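Local coordinates for protein glutamate racemase (PDB 2DWU) that belongs to the Asp/Glu/hydantoin racemase family of two-sheet alpha/beta enzymes and holds D-glutamic acid in a pocket to which several loops contribute, at residues G117-V122 against Q171-L176; L184-T189 against S196-E201. All coordinates share one frame; numbering follows the deposited sequence. Where two conformers were deposited one is given.

Contact 1. Residues G117-V122 against Q171-L176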
# COMPACT_ATOMS: atom_id res chain seq x y z
N GLY B 117 6.04 -10.55 13.45
CA GLY B 117 5.14 -11.34 14.26
C GLY B 117 3.72 -11.19 13.69
O GLY B 117 3.43 -10.23 12.99
N VAL B 118 2.85 -12.15 13.95
CA VAL B 118 1.45 -12.00 13.55
C VAL B 118 0.60 -12.76 14.55
O VAL B 118 0.95 -13.86 14.97
CB VAL B 118 1.13 -12.48 12.12
CG1 VAL B 118 1.47 -13.96 11.96
CG2 VAL B 118 -0.36 -12.22 11.83
N ILE B 119 -0.51 -12.13 14.94
CA ILE B 119 -1.44 -12.70 15.91
C ILE B 119 -2.82 -12.78 15.29
O ILE B 119 -3.17 -11.99 14.40
CB ILE B 119 -1.51 -11.86 17.23
CG1 ILE B 119 -1.77 -10.37 16.94
CG2 ILE B 119 -0.18 -12.06 17.98
CD1 ILE B 119 -2.10 -9.57 18.19
N GLY B 120 -3.60 -13.76 15.73
CA GLY B 120 -4.93 -13.92 15.16
C GLY B 120 -5.62 -15.09 15.81
O GLY B 120 -5.14 -15.61 16.82
N THR B 121 -6.75 -15.50 15.24
CA THR B 121 -7.50 -16.62 15.81
C THR B 121 -6.78 -17.93 15.56
O THR B 121 -5.85 -18.01 14.77
CB THR B 121 -8.88 -16.80 15.12
OG1 THR B 121 -8.66 -17.12 13.73
CG2 THR B 121 -9.74 -15.55 15.26
N VAL B 122 -7.22 -18.97 16.26
CA VAL B 122 -6.62 -20.26 16.06
C VAL B 122 -6.75 -20.68 14.58
O VAL B 122 -5.79 -21.18 13.99
CB VAL B 122 -7.28 -21.30 16.96
CG1 VAL B 122 -6.86 -22.68 16.54
CG2 VAL B 122 -6.89 -21.03 18.41
N GLN B 171 -1.12 -11.52 28.67
CA GLN B 171 -1.05 -12.96 28.56
C GLN B 171 -0.96 -13.43 27.11
O GLN B 171 -0.22 -14.36 26.79
CB GLN B 171 -2.28 -13.59 29.22
CG GLN B 171 -2.26 -13.56 30.73
CD GLN B 171 -3.48 -14.23 31.33
OE1 GLN B 171 -4.21 -14.97 30.65
NE2 GLN B 171 -3.72 -13.98 32.61
N ALA B 172 -1.73 -12.79 26.24
CA ALA B 172 -1.73 -13.18 24.84
C ALA B 172 -0.41 -12.90 24.15
O ALA B 172 0.03 -13.70 23.32
CB ALA B 172 -2.86 -12.45 24.08
N LEU B 173 0.22 -11.77 24.48
CA LEU B 173 1.46 -11.38 23.82
C LEU B 173 2.75 -11.87 24.49
O LEU B 173 3.83 -11.66 23.94
CB LEU B 173 1.52 -9.86 23.68
CG LEU B 173 0.54 -9.18 22.70
CD1 LEU B 173 0.66 -7.69 22.83
CD2 LEU B 173 0.84 -9.62 21.27
N LEU B 174 2.64 -12.53 25.63
CA LEU B 174 3.85 -13.01 26.31
C LEU B 174 4.78 -13.79 25.35
O LEU B 174 5.98 -13.52 25.28
CB LEU B 174 3.48 -13.87 27.51
CG LEU B 174 4.49 -14.09 28.65
CD1 LEU B 174 4.47 -15.55 29.01
CD2 LEU B 174 5.89 -13.64 28.28
N PRO B 175 4.24 -14.73 24.56
CA PRO B 175 5.14 -15.46 23.66
C PRO B 175 5.91 -14.56 22.68
O PRO B 175 7.08 -14.84 22.37
CB PRO B 175 4.22 -16.43 22.94
CG PRO B 175 3.16 -16.72 24.00
CD PRO B 175 2.88 -15.32 24.52
N LEU B 176 5.28 -13.48 22.21
CA LEU B 176 5.96 -12.59 21.27
C LEU B 176 6.95 -11.66 21.93
O LEU B 176 7.86 -11.18 21.25
CB LEU B 176 4.96 -11.75 20.44
CG LEU B 176 4.35 -12.46 19.24
CD1 LEU B 176 3.37 -11.52 18.57
CD2 LEU B 176 5.43 -12.91 18.25

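Contact 2. Residues L184-T189 against S196-E201. With DGL (D-glutamic acid), chain H.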
# COMPACT_ATOMS: atom_id res chain seq x y z
N LEU B 184 4.51 -6.21 13.77
CA LEU B 184 3.47 -7.12 14.24
C LEU B 184 2.21 -6.87 13.41
O LEU B 184 1.72 -5.75 13.35
CB LEU B 184 3.12 -6.87 15.72
CG LEU B 184 1.89 -7.69 16.15
CD1 LEU B 184 2.30 -9.13 16.34
CD2 LEU B 184 1.27 -7.12 17.43
N ILE B 185 1.72 -7.92 12.77
CA ILE B 185 0.49 -7.81 11.99
C ILE B 185 -0.71 -8.16 12.88
O ILE B 185 -0.74 -9.23 13.51
CB ILE B 185 0.51 -8.78 10.80
CG1 ILE B 185 1.68 -8.43 9.86
CG2 ILE B 185 -0.87 -8.71 10.05
CD1 ILE B 185 1.93 -9.49 8.77
N LEU B 186 -1.68 -7.25 12.96
CA LEU B 186 -2.91 -7.53 13.71
C LEU B 186 -3.80 -8.35 12.77
O LEU B 186 -4.63 -7.80 12.03
CB LEU B 186 -3.60 -6.22 14.08
CG LEU B 186 -2.79 -5.24 14.91
CD1 LEU B 186 -3.68 -4.03 15.31
CD2 LEU B 186 -2.28 -5.94 16.18
N GLY B 187 -3.61 -9.67 12.82
CA GLY B 187 -4.32 -10.59 11.94
C GLY B 187 -5.72 -11.01 12.35
O GLY B 187 -6.09 -12.18 12.19
N CYS B 188 -6.49 -10.05 12.82
CA CYS B 188 -7.86 -10.29 13.26
C CYS B 188 -8.59 -8.94 13.18
O CYS B 188 -8.03 -7.90 13.52
CB CYS B 188 -7.87 -10.80 14.70
SG CYS B 188 -9.54 -11.06 15.39
N THR B 189 -9.86 -8.99 12.77
CA THR B 189 -10.69 -7.80 12.62
C THR B 189 -10.81 -6.98 13.89
O THR B 189 -10.95 -5.76 13.83
CB THR B 189 -12.15 -8.17 12.25
OG1 THR B 189 -12.63 -9.19 13.14
CG2 THR B 189 -12.26 -8.65 10.81
N SER B 196 -3.67 0.38 21.43
CA SER B 196 -2.94 1.02 22.51
C SER B 196 -2.36 0.04 23.51
O SER B 196 -1.22 0.21 23.95
CB SER B 196 -3.82 2.01 23.25
OG SER B 196 -4.16 3.07 22.38
N TYR B 197 -3.13 -0.98 23.86
CA TYR B 197 -2.67 -1.98 24.83
C TYR B 197 -1.50 -2.75 24.28
O TYR B 197 -0.53 -3.02 24.97
CB TYR B 197 -3.79 -2.98 25.16
CG TYR B 197 -4.97 -2.39 25.89
CD1 TYR B 197 -6.08 -1.93 25.19
CD2 TYR B 197 -4.97 -2.29 27.27
CE1 TYR B 197 -7.17 -1.37 25.87
CE2 TYR B 197 -6.04 -1.74 27.96
CZ TYR B 197 -7.14 -1.28 27.25
OH TYR B 197 -8.20 -0.74 27.94
N ILE B 198 -1.62 -3.12 23.01
CA ILE B 198 -0.59 -3.90 22.35
C ILE B 198 0.73 -3.13 22.26
O ILE B 198 1.80 -3.69 22.55
CB ILE B 198 -1.09 -4.33 20.94
CG1 ILE B 198 -2.24 -5.33 21.12
CG2 ILE B 198 0.05 -4.97 20.14
CD1 ILE B 198 -2.98 -5.65 19.83
N LYS B 199 0.66 -1.87 21.86
CA LYS B 199 1.85 -1.04 21.75
C LYS B 199 2.54 -0.94 23.10
O LYS B 199 3.77 -0.98 23.19
CB LYS B 199 1.50 0.37 21.28
CG LYS B 199 0.96 0.44 19.88
CD LYS B 199 0.63 1.86 19.45
CE LYS B 199 0.45 1.91 17.93
NZ LYS B 199 0.09 3.26 17.43
N LYS B 200 1.75 -0.78 24.15
CA LYS B 200 2.30 -0.67 25.50
C LYS B 200 3.04 -1.95 25.89
O LYS B 200 4.09 -1.91 26.54
CB LYS B 200 1.18 -0.39 26.50
CG LYS B 200 1.60 -0.51 27.96
CD LYS B 200 2.54 0.60 28.39
CE LYS B 200 1.80 1.92 28.51
NZ LYS B 200 1.04 2.23 27.26
N GLU B 201 2.49 -3.09 25.48
CA GLU B 201 3.08 -4.37 25.81
C GLU B 201 4.34 -4.71 25.00
O GLU B 201 5.28 -5.28 25.54
CB GLU B 201 2.02 -5.47 25.63
CG GLU B 201 2.43 -6.83 26.18
CD GLU B 201 2.53 -6.87 27.71
OE1 GLU B 201 3.36 -7.64 28.22
OE2 GLU B 201 1.78 -6.13 28.39
N DGL H . -13.54 -11.70 12.31
CA DGL H . -12.67 -12.76 12.92
C DGL H . -11.29 -12.65 12.38
O DGL H . -10.48 -13.57 12.48
CB DGL H . -12.65 -12.60 14.45
CG DGL H . -13.98 -13.19 15.00
CD DGL H . -14.20 -14.62 14.75
OE1 DGL H . -13.58 -15.52 15.31
OE2 DGL H . -15.12 -14.91 13.85
OXT DGL H . -10.96 -11.54 11.78

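Contact 1. Residues G117-V122 against Q171-L176
L173 is the first residue of 171-176 to reach the strand: its CD2 methyl lies 4.2 Å from I119 CG2. Its CB does not aim at the strand, and the CD2 branch makes the approach. The same leucine also packs on I198, E201 and L202 of helix 195-202, so it joins the two helices. Beyond it the helix is kinked. P175 has no N-H to give to the preceding turn, and L176 N makes just a weak bond to L173 O, at 2.9 Å. L176, at the kink, aims its CB at the strand and brings the closest touch, CD1 to I119 CG2 at 3.6 Å, the two side chains meeting at a slant. Its other methyl, CD2, rests 4.3 Å from CA of G117, which has no side chain to intervene. With I119 chi1 at 52°, CG1 stands between N and the carbonyl carbon, while CG2 is anti to that carbon and receives CD2 of L173 and CD1 of L176. The contact is wholly apolar and buried. The axes of 117-120 and 171-176 approach to 10.0 Å at 154°, the near-antiparallel helix-on-strand layer of an alpha/beta fold: helix 162-177 belongs to the crossover from strand 142-147 to strand 183-187 and spans the intervening strand 115-120, after which T121 N-caps the next helix and joins the D-glutamic acid pocket.

Contact 2. Residues L184-T189 against S196-E201
L184 meets I198 at the start of the strand: with CG trans to the backbone N (chi1 172°), CD2 comes to I198 CG2 at 3.7 Å, the two side chains roughly perpendicular. The same leucine also touches I208 and V206. Two residues on, L186 also directs its CB at the helix and brings CD2 to I198 CD1, again at 3.7 Å, but here the side chains run past each other in opposite directions. I198 thus divides its branches: the short CG2 arm serves L184 and the tip of the long arm serves L186, while I208 of the neighbouring strand 207-210 touches all three. L186 is the centre of an inverse gamma turn; just past it, C188 N bonds weakly to L186 O, which also has S211 OG as a partner. From there the chain enters the pocket. C188 SG lies 3.6 Å from CB of D-glutamic acid, close to its carboxylate carbon as well. T189 grips the ligand with two bonds: its backbone N donates almost straight (170°) to OXT of the alpha-carboxylate at 2.9 Å, and its OG1 accepts from the alpha-amino N at 2.8 Å. The chemistry implies a division of labour along six residues: methyl packing joins strand and helix, and directional polar bonds in the loop that follows the strand, with those from S15, T79, Y46, G47 and N78, would help to orient the ligand.

Both contacts are buried in the core, where a helix packs on one of two adjoining strands of the four-stranded parallel sheet. Strands 115-120 and 183-187 are joined by probable backbone hydrogen bonds, G117 O to I185 N at 2.9 Å and I119 N to I185 O at 3.2 Å. Their helices sit on the same layer, and L176 CD1 of contact 1 packs 3.4 Å from L184 CD1 of contact 2. A salt bridge between K170 and E201 ties the two helices. Where helix meets strand the chemistry is aliphatic in each. The difference lies downstream: 117-122 supplies T121, whereas 184-189 contributes C188 and the double hydrogen bond of T189.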